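Long-range contacts in putative major capsid protein (Cafeteriavirus-dependent mavirus, PDB 6G43), which probably builds the outer capsid shell of the virophage, as a trimer of subunits related to the hexon-type double jelly-roll capsid proteins: residues A[147-152]-A[348-353]; A[153-158]-A[414-419]; A[359-364]-A[450-455]; A[364-369]-A[434-439]. All coordinates share one frame; numbering follows the deposited sequence.

Contact 1: residues A[147-152]-A[348-353]; sequences DVDEYN and FAPDQL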
loop_
_atom_site.group_PDB
_atom_site.type_symbol
_atom_site.label_atom_id
_atom_site.label_comp_id
_atom_site.label_asym_id
_atom_site.label_seq_id
_atom_site.Cartn_x
_atom_site.Cartn_y
_atom_site.Cartn_z
ATOM N N ASP A 147 9.447 4.580 11.130
ATOM C CA ASP A 147 10.025 5.019 9.858
ATOM C C ASP A 147 11.544 5.197 9.968
ATOM O O ASP A 147 12.029 5.865 10.882
ATOM C CB ASP A 147 9.376 6.337 9.432
ATOM C CG ASP A 147 9.865 6.824 8.081
ATOM O OD1 ASP A 147 9.786 6.057 7.098
ATOM O OD2 ASP A 147 10.317 7.984 8.002
ATOM N N VAL A 148 12.279 4.593 9.035
ATOM C CA VAL A 148 13.742 4.662 8.997
ATOM C C VAL A 148 14.170 5.627 7.891
ATOM O O VAL A 148 13.504 5.732 6.857
ATOM C CB VAL A 148 14.351 3.264 8.749
ATOM C CG1 VAL A 148 15.874 3.305 8.750
ATOM C CG2 VAL A 148 13.862 2.280 9.801
ATOM N N ASP A 149 15.285 6.322 8.117
ATOM C CA ASP A 149 15.793 7.332 7.184
ATOM C C ASP A 149 16.141 6.748 5.817
ATOM O O ASP A 149 16.843 5.736 5.723
ATOM C CB ASP A 149 17.045 8.012 7.755
ATOM C CG ASP A 149 16.746 8.899 8.946
ATOM O OD1 ASP A 149 15.631 9.452 9.037
ATOM O OD2 ASP A 149 17.642 9.057 9.799
ATOM N N GLU A 150 15.639 7.399 4.772
ATOM C CA GLU A 150 15.958 7.058 3.394
ATOM C C GLU A 150 17.219 7.773 2.889
ATOM O O GLU A 150 17.857 7.298 1.945
ATOM C CB GLU A 150 14.770 7.407 2.493
ATOM C CG GLU A 150 13.515 6.596 2.789
ATOM C CD GLU A 150 12.371 6.927 1.850
ATOM O OE1 GLU A 150 12.095 6.122 0.938
ATOM O OE2 GLU A 150 11.756 7.998 2.016
ATOM N N TYR A 151 17.574 8.901 3.515
ATOM C CA TYR A 151 18.654 9.776 3.034
ATOM C C TYR A 151 19.580 10.223 4.163
ATOM O O TYR A 151 19.176 10.267 5.326
ATOM C CB TYR A 151 18.049 10.973 2.281
ATOM C CG TYR A 151 17.253 10.508 1.085
ATOM C CD1 TYR A 151 17.900 10.017 -0.047
ATOM C CD2 TYR A 151 15.857 10.482 1.108
ATOM C CE1 TYR A 151 17.189 9.546 -1.136
ATOM C CE2 TYR A 151 15.132 10.010 0.016
ATOM C CZ TYR A 151 15.806 9.542 -1.103
ATOM O OH TYR A 151 15.113 9.066 -2.190
ATOM N N ASN A 152 20.828 10.531 3.812
ATOM C CA ASN A 152 21.872 10.847 4.803
ATOM C C ASN A 152 21.756 12.255 5.398
ATOM O O ASN A 152 22.324 12.529 6.454
ATOM C CB ASN A 152 23.272 10.622 4.207
ATOM C CG ASN A 152 23.771 11.804 3.386
ATOM O OD1 ASN A 152 23.100 12.259 2.459
ATOM N ND2 ASN A 152 24.963 12.300 3.716
ATOM N N PHE A 348 22.768 14.381 16.057
ATOM C CA PHE A 348 21.313 14.311 15.853
ATOM C C PHE A 348 20.890 14.223 14.384
ATOM O O PHE A 348 19.725 14.450 14.059
ATOM C CB PHE A 348 20.668 15.516 16.542
ATOM C CG PHE A 348 21.271 15.815 17.880
ATOM C CD1 PHE A 348 21.006 14.993 18.967
ATOM C CD2 PHE A 348 22.152 16.878 18.045
ATOM C CE1 PHE A 348 21.579 15.245 20.202
ATOM C CE2 PHE A 348 22.726 17.136 19.281
ATOM C CZ PHE A 348 22.444 16.317 20.363
ATOM N N ALA A 349 21.841 13.873 13.518
ATOM C CA ALA A 349 21.595 13.634 12.096
ATOM C C ALA A 349 21.376 12.132 11.876
ATOM O O ALA A 349 21.556 11.345 12.813
ATOM C CB ALA A 349 22.786 14.126 11.290
ATOM N N PRO A 350 20.985 11.721 10.645
ATOM C CA PRO A 350 20.872 10.288 10.343
ATOM C C PRO A 350 22.167 9.500 10.536
ATOM O O PRO A 350 23.261 10.073 10.480
ATOM C CB PRO A 350 20.483 10.277 8.863
ATOM C CG PRO A 350 19.729 11.540 8.679
ATOM C CD PRO A 350 20.455 12.537 9.535
ATOM N N ASP A 351 22.027 8.196 10.764
ATOM C CA ASP A 351 23.166 7.291 10.801
ATOM C C ASP A 351 23.796 7.255 9.417
ATOM O O ASP A 351 23.128 6.937 8.433
ATOM C CB ASP A 351 22.728 5.878 11.204
ATOM C CG ASP A 351 22.372 5.761 12.680
ATOM O OD1 ASP A 351 22.839 6.580 13.503
ATOM O OD2 ASP A 351 21.626 4.819 13.022
ATOM N N GLN A 352 25.075 7.606 9.349
ATOM C CA GLN A 352 25.797 7.651 8.088
ATOM C C GLN A 352 26.279 6.245 7.733
ATOM O O GLN A 352 27.249 5.752 8.312
ATOM C CB GLN A 352 26.967 8.641 8.177
ATOM C CG GLN A 352 26.563 10.066 8.546
ATOM C CD GLN A 352 25.679 10.726 7.495
ATOM O OE1 GLN A 352 26.115 10.953 6.364
ATOM N NE2 GLN A 352 24.438 11.043 7.864
ATOM N N LEU A 353 25.565 5.592 6.814
ATOM C CA LEU A 353 26.001 4.316 6.243
ATOM C C LEU A 353 26.635 4.564 4.879
ATOM O O LEU A 353 26.298 5.534 4.190
ATOM C CB LEU A 353 24.835 3.331 6.091
ATOM C CG LEU A 353 23.855 3.128 7.246
ATOM C CD1 LEU A 353 22.900 1.990 6.914
ATOM C CD2 LEU A 353 24.585 2.841 8.543
HETATM O O HOH W 1 19.401 7.156 10.380
#

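Contact 2: residues A[153-158]-A[414-419]; sequences KIKAVS and KFKEAI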
loop_
_atom_site.group_PDB
_atom_site.type_symbol
_atom_site.label_atom_id
_atom_site.label_comp_id
_atom_site.label_asym_id
_atom_site.label_seq_id
_atom_site.Cartn_x
_atom_site.Cartn_y
_atom_site.Cartn_z
ATOM N N LYS A 153 21.047 13.138 4.696
ATOM C CA LYS A 153 20.674 14.458 5.199
ATOM C C LYS A 153 19.154 14.602 5.142
ATOM O O LYS A 153 18.519 14.134 4.198
ATOM C CB LYS A 153 21.323 15.554 4.352
ATOM C CG LYS A 153 22.834 15.638 4.475
ATOM C CD LYS A 153 23.379 16.843 3.720
ATOM C CE LYS A 153 24.877 16.998 3.936
ATOM N NZ LYS A 153 25.435 18.200 3.251
ATOM N N ILE A 154 18.588 15.252 6.158
ATOM C CA ILE A 154 17.161 15.562 6.219
ATOM C C ILE A 154 16.988 17.075 6.124
ATOM O O ILE A 154 17.554 17.820 6.930
ATOM C CB ILE A 154 16.533 15.049 7.533
ATOM C CG1 ILE A 154 16.531 13.513 7.553
ATOM C CG2 ILE A 154 15.105 15.568 7.693
ATOM C CD1 ILE A 154 16.385 12.914 8.936
ATOM N N LYS A 155 16.204 17.517 5.143
ATOM C CA LYS A 155 15.835 18.924 4.997
ATOM C C LYS A 155 14.317 19.072 5.040
ATOM O O LYS A 155 13.581 18.131 4.731
ATOM C CB LYS A 155 16.412 19.494 3.700
ATOM C CG LYS A 155 17.924 19.355 3.626
ATOM C CD LYS A 155 18.571 20.357 2.684
ATOM C CE LYS A 155 20.085 20.216 2.727
ATOM N NZ LYS A 155 20.779 21.260 1.927
ATOM N N ALA A 156 13.861 20.262 5.426
ATOM C CA ALA A 156 12.442 20.535 5.659
ATOM C C ALA A 156 11.569 20.281 4.433
ATOM O O ALA A 156 10.481 19.718 4.557
ATOM C CB ALA A 156 12.263 21.967 6.141
ATOM N N VAL A 157 12.052 20.693 3.260
ATOM C CA VAL A 157 11.306 20.532 2.000
ATOM C C VAL A 157 11.198 19.088 1.492
ATOM O O VAL A 157 10.207 18.755 0.840
ATOM C CB VAL A 157 11.857 21.429 0.854
ATOM C CG1 VAL A 157 11.794 22.901 1.243
ATOM C CG2 VAL A 157 13.270 21.028 0.431
ATOM N N SER A 158 12.203 18.249 1.772
ATOM C CA SER A 158 12.213 16.843 1.321
ATOM C C SER A 158 10.858 16.165 1.550
ATOM O O SER A 158 10.249 16.324 2.612
ATOM C CB SER A 158 13.318 16.047 2.026
ATOM O OG SER A 158 14.604 16.523 1.670
ATOM N N LYS A 414 27.906 23.310 -3.327
ATOM C CA LYS A 414 27.484 22.056 -3.959
ATOM C C LYS A 414 27.231 20.969 -2.919
ATOM O O LYS A 414 26.175 20.331 -2.923
ATOM C CB LYS A 414 28.551 21.559 -4.940
ATOM C CG LYS A 414 28.783 22.445 -6.158
ATOM C CD LYS A 414 27.616 22.414 -7.133
ATOM C CE LYS A 414 28.000 23.037 -8.467
ATOM N NZ LYS A 414 26.824 23.252 -9.356
ATOM N N PHE A 415 28.212 20.780 -2.035
ATOM C CA PHE A 415 28.160 19.757 -0.985
ATOM C C PHE A 415 26.966 19.913 -0.041
ATOM O O PHE A 415 26.326 18.922 0.313
ATOM C CB PHE A 415 29.461 19.752 -0.174
ATOM C CG PHE A 415 29.519 18.664 0.862
ATOM C CD1 PHE A 415 29.557 17.330 0.475
ATOM C CD2 PHE A 415 29.518 18.964 2.223
ATOM C CE1 PHE A 415 29.603 16.315 1.417
ATOM C CE2 PHE A 415 29.565 17.951 3.174
ATOM C CZ PHE A 415 29.608 16.622 2.769
ATOM N N LYS A 416 26.682 21.153 0.356
ATOM C CA LYS A 416 25.532 21.471 1.208
ATOM C C LYS A 416 24.204 21.046 0.572
ATOM O O LYS A 416 23.348 20.473 1.251
ATOM C CB LYS A 416 25.507 22.972 1.523
ATOM C CG LYS A 416 24.559 23.364 2.648
ATOM C CD LYS A 416 24.447 24.874 2.791
ATOM C CE LYS A 416 23.394 25.254 3.821
ATOM N NZ LYS A 416 23.103 26.715 3.801
ATOM N N GLU A 417 24.041 21.335 -0.718
ATOM C CA GLU A 417 22.839 20.946 -1.462
ATOM C C GLU A 417 22.748 19.437 -1.713
ATOM O O GLU A 417 21.648 18.890 -1.791
ATOM C CB GLU A 417 22.776 21.686 -2.805
ATOM C CG GLU A 417 22.622 23.198 -2.696
ATOM C CD GLU A 417 21.284 23.628 -2.117
ATOM O OE1 GLU A 417 20.234 23.141 -2.595
ATOM O OE2 GLU A 417 21.283 24.462 -1.185
ATOM N N ALA A 418 23.900 18.779 -1.845
ATOM C CA ALA A 418 23.966 17.351 -2.155
ATOM C C ALA A 418 23.378 16.478 -1.046
ATOM O O ALA A 418 23.774 16.588 0.119
ATOM C CB ALA A 418 25.404 16.941 -2.432
ATOM N N ILE A 419 22.424 15.629 -1.430
ATOM C CA ILE A 419 21.796 14.658 -0.536
ATOM C C ILE A 419 22.005 13.279 -1.155
ATOM O O ILE A 419 21.780 13.090 -2.354
ATOM C CB ILE A 419 20.284 14.936 -0.344
ATOM C CG1 ILE A 419 20.070 16.329 0.266
ATOM C CG2 ILE A 419 19.649 13.886 0.566
ATOM C CD1 ILE A 419 18.644 16.836 0.188
#

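Contact 3: residues A[359-364]-A[450-455]; sequences LEIKVD and MQVQAT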
loop_
_atom_site.group_PDB
_atom_site.type_symbol
_atom_site.label_atom_id
_atom_site.label_comp_id
_atom_site.label_asym_id
_atom_site.label_seq_id
_atom_site.Cartn_x
_atom_site.Cartn_y
_atom_site.Cartn_z
ATOM N N LEU A 359 31.080 -6.624 -3.141
ATOM C CA LEU A 359 31.085 -7.553 -2.022
ATOM C C LEU A 359 31.659 -8.880 -2.493
ATOM O O LEU A 359 31.083 -9.504 -3.379
ATOM C CB LEU A 359 29.650 -7.743 -1.510
ATOM C CG LEU A 359 29.428 -8.456 -0.175
ATOM C CD1 LEU A 359 29.906 -7.597 0.984
ATOM C CD2 LEU A 359 27.955 -8.798 -0.005
ATOM N N GLU A 360 32.804 -9.289 -1.944
ATOM C CA GLU A 360 33.287 -10.664 -2.140
ATOM C C GLU A 360 33.451 -11.396 -0.807
ATOM O O GLU A 360 33.948 -10.836 0.172
ATOM C CB GLU A 360 34.549 -10.751 -3.013
ATOM C CG GLU A 360 35.753 -9.880 -2.613
ATOM C CD GLU A 360 36.984 -10.243 -3.488
ATOM O OE1 GLU A 360 36.957 -11.245 -4.261
ATOM O OE2 GLU A 360 37.998 -9.522 -3.403
ATOM N N ILE A 361 33.005 -12.652 -0.799
ATOM C CA ILE A 361 32.884 -13.462 0.408
ATOM C C ILE A 361 33.676 -14.756 0.224
ATOM O O ILE A 361 33.656 -15.368 -0.850
ATOM C CB ILE A 361 31.400 -13.775 0.718
ATOM C CG1 ILE A 361 30.625 -12.468 0.953
ATOM C CG2 ILE A 361 31.269 -14.671 1.950
ATOM C CD1 ILE A 361 29.123 -12.618 0.944
ATOM N N LYS A 362 34.372 -15.153 1.286
ATOM C CA LYS A 362 35.099 -16.412 1.343
ATOM C C LYS A 362 34.412 -17.297 2.376
ATOM O O LYS A 362 34.067 -16.822 3.452
ATOM C CB LYS A 362 36.556 -16.156 1.739
ATOM C CG LYS A 362 37.428 -17.399 1.860
ATOM C CD LYS A 362 38.870 -17.028 2.170
ATOM C CE LYS A 362 39.691 -18.258 2.527
ATOM N NZ LYS A 362 41.131 -17.941 2.724
ATOM N N VAL A 363 34.203 -18.568 2.036
ATOM C CA VAL A 363 33.694 -19.572 2.979
ATOM C C VAL A 363 34.570 -20.818 2.860
ATOM O O VAL A 363 34.510 -21.528 1.852
ATOM C CB VAL A 363 32.219 -19.934 2.708
ATOM C CG1 VAL A 363 31.717 -20.938 3.742
ATOM C CG2 VAL A 363 31.354 -18.682 2.744
ATOM N N ASP A 364 35.378 -21.065 3.894
ATOM C CA ASP A 364 36.383 -22.138 3.904
ATOM C C ASP A 364 37.370 -21.955 2.728
ATOM O O ASP A 364 38.034 -20.919 2.655
ATOM C CB ASP A 364 35.717 -23.531 3.951
ATOM C CG ASP A 364 34.808 -23.713 5.161
ATOM O OD1 ASP A 364 35.088 -23.139 6.239
ATOM O OD2 ASP A 364 33.808 -24.451 5.031
HETATM N N MSE A 450 34.510 -17.807 7.703
HETATM C CA MSE A 450 34.017 -16.824 6.733
HETATM C C MSE A 450 34.848 -15.570 6.779
HETATM O O MSE A 450 35.248 -15.121 7.853
HETATM C CB MSE A 450 32.545 -16.483 7.000
HETATM C CG MSE A 450 31.920 -15.688 5.849
HETATM SE SE MSE A 450 30.068 -15.150 6.245
HETATM C CE MSE A 450 29.206 -16.711 5.416
ATOM N N GLN A 451 35.102 -15.003 5.601
ATOM C CA GLN A 451 35.757 -13.707 5.456
ATOM C C GLN A 451 34.955 -12.863 4.465
ATOM O O GLN A 451 34.584 -13.349 3.396
ATOM C CB GLN A 451 37.193 -13.887 4.963
ATOM C CG GLN A 451 38.071 -12.671 5.189
ATOM C CD GLN A 451 39.538 -12.929 4.876
ATOM O OE1 GLN A 451 39.863 -13.591 3.890
ATOM N NE2 GLN A 451 40.430 -12.401 5.712
ATOM N N VAL A 452 34.691 -11.608 4.830
ATOM C CA VAL A 452 33.856 -10.704 4.035
ATOM C C VAL A 452 34.650 -9.448 3.685
ATOM O O VAL A 452 35.169 -8.775 4.578
ATOM C CB VAL A 452 32.572 -10.313 4.806
ATOM C CG1 VAL A 452 31.770 -9.257 4.054
ATOM C CG2 VAL A 452 31.706 -11.540 5.049
ATOM N N GLN A 453 34.744 -9.152 2.387
ATOM C CA GLN A 453 35.338 -7.913 1.883
ATOM C C GLN A 453 34.241 -7.064 1.247
ATOM O O GLN A 453 33.516 -7.543 0.373
ATOM C CB GLN A 453 36.421 -8.216 0.843
ATOM C CG GLN A 453 37.043 -6.985 0.190
ATOM C CD GLN A 453 38.018 -7.344 -0.918
ATOM O OE1 GLN A 453 39.124 -7.814 -0.650
ATOM N NE2 GLN A 453 37.619 -7.119 -2.169
ATOM N N ALA A 454 34.141 -5.805 1.677
ATOM C CA ALA A 454 33.158 -4.862 1.151
ATOM C C ALA A 454 33.875 -3.664 0.548
ATOM O O ALA A 454 34.710 -3.044 1.208
ATOM C CB ALA A 454 32.216 -4.409 2.256
ATOM N N THR A 455 33.554 -3.359 -0.709
ATOM C CA THR A 455 34.019 -2.150 -1.387
ATOM C C THR A 455 32.876 -1.139 -1.357
ATOM O O THR A 455 31.744 -1.472 -1.724
ATOM C CB THR A 455 34.429 -2.446 -2.843
ATOM O OG1 THR A 455 35.371 -3.525 -2.864
ATOM C CG2 THR A 455 35.060 -1.221 -3.499
#

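Contact 4: residues A[364-369]-A[434-439]; sequences DSDVGI and GLKDYN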
loop_
_atom_site.group_PDB
_atom_site.type_symbol
_atom_site.label_atom_id
_atom_site.label_comp_id
_atom_site.label_asym_id
_atom_site.label_seq_id
_atom_site.Cartn_x
_atom_site.Cartn_y
_atom_site.Cartn_z
ATOM N N ASP A 364 35.378 -21.065 3.894
ATOM C CA ASP A 364 36.383 -22.138 3.904
ATOM C C ASP A 364 37.370 -21.955 2.728
ATOM O O ASP A 364 38.034 -20.919 2.655
ATOM C CB ASP A 364 35.717 -23.531 3.951
ATOM C CG ASP A 364 34.808 -23.713 5.161
ATOM O OD1 ASP A 364 35.088 -23.139 6.239
ATOM O OD2 ASP A 364 33.808 -24.451 5.031
ATOM N N SER A 365 37.454 -22.924 1.810
ATOM C CA SER A 365 38.338 -22.825 0.642
ATOM C C SER A 365 37.720 -22.084 -0.558
ATOM O O SER A 365 38.444 -21.729 -1.487
ATOM C CB SER A 365 38.768 -24.228 0.204
ATOM O OG SER A 365 37.650 -24.980 -0.256
ATOM N N ASP A 366 36.401 -21.867 -0.541
ATOM C CA ASP A 366 35.684 -21.205 -1.640
ATOM C C ASP A 366 35.844 -19.679 -1.524
ATOM O O ASP A 366 35.412 -19.090 -0.534
ATOM C CB ASP A 366 34.198 -21.608 -1.600
ATOM C CG ASP A 366 33.536 -21.585 -2.970
ATOM O OD1 ASP A 366 33.832 -20.678 -3.779
ATOM O OD2 ASP A 366 32.700 -22.478 -3.232
ATOM N N VAL A 367 36.453 -19.057 -2.539
ATOM C CA VAL A 367 36.853 -17.636 -2.505
ATOM C C VAL A 367 36.184 -16.832 -3.627
ATOM O O VAL A 367 35.855 -17.373 -4.683
ATOM C CB VAL A 367 38.395 -17.486 -2.642
ATOM C CG1 VAL A 367 38.851 -16.058 -2.363
ATOM C CG2 VAL A 367 39.118 -18.428 -1.693
ATOM N N GLY A 368 35.997 -15.536 -3.381
ATOM C CA GLY A 368 35.500 -14.595 -4.388
ATOM C C GLY A 368 34.026 -14.706 -4.739
ATOM O O GLY A 368 33.642 -14.449 -5.880
ATOM N N ILE A 369 33.196 -15.056 -3.756
ATOM C CA ILE A 369 31.762 -15.262 -3.985
ATOM C C ILE A 369 31.082 -13.892 -4.005
ATOM O O ILE A 369 31.367 -13.055 -3.154
ATOM C CB ILE A 369 31.115 -16.164 -2.908
ATOM C CG1 ILE A 369 31.874 -17.494 -2.771
ATOM C CG2 ILE A 369 29.663 -16.464 -3.270
ATOM C CD1 ILE A 369 31.610 -18.219 -1.466
ATOM N N GLY A 434 25.740 -20.226 -3.215
ATOM C CA GLY A 434 25.922 -21.232 -4.263
ATOM C C GLY A 434 27.204 -22.026 -4.094
ATOM O O GLY A 434 27.947 -22.232 -5.056
ATOM N N LEU A 435 27.460 -22.460 -2.861
ATOM C CA LEU A 435 28.678 -23.187 -2.520
ATOM C C LEU A 435 28.648 -24.589 -3.113
ATOM O O LEU A 435 27.615 -25.264 -3.060
ATOM C CB LEU A 435 28.822 -23.292 -1.000
ATOM C CG LEU A 435 28.934 -21.984 -0.218
ATOM C CD1 LEU A 435 28.773 -22.240 1.273
ATOM C CD2 LEU A 435 30.256 -21.287 -0.504
ATOM N N LYS A 436 29.773 -25.014 -3.687
ATOM C CA LYS A 436 29.929 -26.402 -4.143
ATOM C C LYS A 436 29.923 -27.389 -2.967
ATOM O O LYS A 436 29.487 -28.531 -3.122
ATOM C CB LYS A 436 31.171 -26.588 -5.036
ATOM C CG LYS A 436 32.522 -26.254 -4.416
ATOM C CD LYS A 436 33.660 -26.404 -5.422
ATOM C CE LYS A 436 33.885 -27.856 -5.832
ATOM N NZ LYS A 436 35.179 -28.049 -6.542
ATOM N N ASP A 437 30.388 -26.936 -1.800
ATOM C CA ASP A 437 30.216 -27.665 -0.543
ATOM C C ASP A 437 28.746 -27.567 -0.113
ATOM O O ASP A 437 28.344 -26.635 0.590
ATOM C CB ASP A 437 31.157 -27.100 0.535
ATOM C CG ASP A 437 31.152 -27.918 1.833
ATOM O OD1 ASP A 437 30.416 -28.924 1.946
ATOM O OD2 ASP A 437 31.906 -27.544 2.754
ATOM N N TYR A 438 27.957 -28.550 -0.542
ATOM C CA TYR A 438 26.509 -28.574 -0.280
ATOM C C TYR A 438 26.096 -28.854 1.177
ATOM O O TYR A 438 24.920 -28.707 1.513
ATOM C CB TYR A 438 25.779 -29.541 -1.240
ATOM C CG TYR A 438 26.281 -30.975 -1.233
ATOM C CD1 TYR A 438 25.907 -31.869 -0.224
ATOM C CD2 TYR A 438 27.123 -31.446 -2.249
ATOM C CE1 TYR A 438 26.365 -33.182 -0.218
ATOM C CE2 TYR A 438 27.586 -32.757 -2.251
ATOM C CZ TYR A 438 27.203 -33.621 -1.237
ATOM O OH TYR A 438 27.658 -34.919 -1.237
ATOM N N ASN A 439 27.041 -29.257 2.029
ATOM C CA ASN A 439 26.785 -29.421 3.467
ATOM C C ASN A 439 26.621 -28.100 4.237
ATOM O O ASN A 439 26.056 -28.096 5.335
ATOM C CB ASN A 439 27.897 -30.260 4.110
ATOM C CG ASN A 439 27.905 -31.702 3.619
ATOM O OD1 ASN A 439 26.857 -32.284 3.335
ATOM N ND2 ASN A 439 29.095 -32.289 3.525
#

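Contact 1: residues A[147-152]-A[348-353]
Asn-152 and Gln-352 meet through their amides, and Pro-350 packs beside them. Gln-352 uses both polar atoms of its side chain. Its NE2 donates to the backbone O of Asn-152 at 2.9 Å, on a lone pair and in the carbonyl plane. Its OE1 accepts from Asn-152 ND2 at 3.2 Å, again on a lone pair. The two amide planes are turned 52° apart, yet each donor finds its acceptor close to its own amide plane. Gln-352 NE2 also donates to the O of Pro-350, at 3.0 Å, from above that carbonyl plane. With both N-H groups used, the amide is held against rotation. The bend at chi2 of Gln-352 (-64°) folds the chain back so that NE2 can serve both carbonyls.

The Pro-350 ring fills the space between Asp-149 and Asn-152. Its CB lies 3.2 Å from Asp-149 OD2, and its CG lies 3.6 Å from Asn-152 O. A water joins the segments here, donating to Asp-149 OD2 and accepting from Asp-351 N. Asp-149 OD1 forms a salt bridge with Arg-176, and Asn-152 OD1 accepts from the backbone N of Phe-420.

The contact joins two loops. One runs between helix 136-142 and strand 183-186. The other links strand 334-341 to strand 355-363, and there Gln-352 and Leu-353 pack on strand 334-341.

Contact 2: residues A[153-158]-A[414-419]
Lys-153 reaches along Ile-419 and Ala-418, just past helix 414-417, and its NZ ends at Phe-415. CB sits 4.3 Å from CG1 of Ile-419. CG continues the chain without a close partner in 414-419. CD passes the carbonyl O of Ala-418 at 3.6 Å, and CE passes the same oxygen at a slightly longer range. NZ ends between a ring and a carbonyl. It makes a weak hydrogen bond to Phe-415 O, at 3.2 Å. It also stands over one face of the Phe-415 ring, 4.4 Å from the centroid, in a cation-pi contact. NZ is 21° off the ring normal and is displaced toward the rim near CE2. The chain is extended beyond CG, which carries the charge this far. Phe-415 turns its CG away from its own backbone N (chi1 -176°), and this brings the ring within reach of NZ.

Lys-155 comes in beside Lys-153 with the same extended shape. Its NZ donates to Lys-416 O at 2.8 Å, from above the carbonyl plane. The carboxylate of Glu-417 is near but beyond salt-bridge range. Ile-419 packs against both lysines, its CD1 4.3 Å from Lys-155 CD. Asn-400 holds the backbone of Glu-417 and Ile-419 from another loop.

Ala-418 is the first residue to leave the helical conformation. The arrangement is that of two lysines directed at the carbonyl end of a short helix, where positive charge would be expected to suit the helix dipole.

Contact 3: residues A[359-364]-A[450-455]
Glu-360 and Gln-453 lie side by side and point the same way. Their carboxylate and amide planes are 68° apart, and Glu-360 OE2 is 2.7 Å from Gln-453 NE2. Glu-360 CG sits between its own backbone N and carbonyl carbon (chi1 53°), which leans the carboxylate toward the glutamine. Lys-362 and Gln-451 share this face but cross at a slant, with their CB atoms 4.0 Å apart. Gln-451 NE2 turns to Thr-323 O.

The other face is apolar. Leu-359 CD1 touches both Val-452 CG1, at 4.0 Å, and Ala-454 CB, at 4.1 Å. Met-450, present as selenomethionine, runs beside Val-363, with its CE 4.0 Å from Val-363 CG2. Its CG meets Ile-361 CG2 at 4.1 Å.

Four backbone hydrogen bonds join the strands, two each in the pairs Glu-360 with Gln-453 and Lys-362 with Gln-451. The strands are antiparallel, at 170°.

These are the two inner strands of a four-stranded sheet. Strand 319-328 flanks 448-457, and strand 366-369 flanks 355-363. The apolar face packs on strands 426-428 and 464-483, as one layer of a beta sandwich.

Contact 4: residues A[364-369]-A[434-439]
The carboxylate of Asp-366 has Leu-435 over one face. CD2 of Leu-435 stands 4.1 Å from Asp-366 CG and 3.9 Å from OD2. From the other side of the plane Lys-436 CG comes obliquely past OD2, at 4.0 Å, and does not lie over the group. The backbone N of Lys-436 stands off the OD2 edge of Asp-366, near the carboxylate plane, at 3.9 Å, too long for a hydrogen bond. The lysine ammonium is farther off and makes no salt bridge here.

The carboxylates of Asp-364 and Asp-437 approach each other at 4.3 Å between their OD2 atoms. Two like charges so close would probably disfavour each other. Each has help elsewhere. Asp-364 OD1 accepts from the backbone N of Asn-449, and Asp-437 OD2 has a long, weak ion pair with Lys-446.

Ile-369 makes the closest apolar touch. Its CD1 lies 3.5 Å from Leu-435 CD2, and the two side chains cross at about a right angle. With chi1 at -53°, CG1 stands beside the backbone N of Ile-369, and CD1 extends from it to the leucine. One methyl of Leu-435 thus serves both Ile-369 and Asp-366.

Asp-364 and Ser-365 have the backbone angles of a type II' turn, which joins strand 355-363 to strand 366-369, an edge strand of its sheet within the chain. Loop 434-439 lies between strands 426-428 and 448-457. Leu-435 also packs on Val-363 of strand 355-363, and Tyr-438 and Asn-439 reach helix 497-502.

The four contacts form two groups. Contacts 1 and 2 touch, with centres 12 Å apart. Ile-154 packs on Asp-149 and Pro-350, and Ile-419 packs on Tyr-151. Their segments alternate along the chain. One loop, between helix 136-142 and strand 183-186, is thus held to two distant parts of the chain, 348-353 and 414-419. Contacts 3 and 4 lie together in the C-terminal half of the chain, their centres about 11 Å apart. They share Asp-364, and contact 4 is nested inside the loop closed by contact 3. Together they build one local four-stranded sheet and its flanking loop. Contact 1 closes before contact 3 opens, whereas contact 2 crosses both 3 and 4.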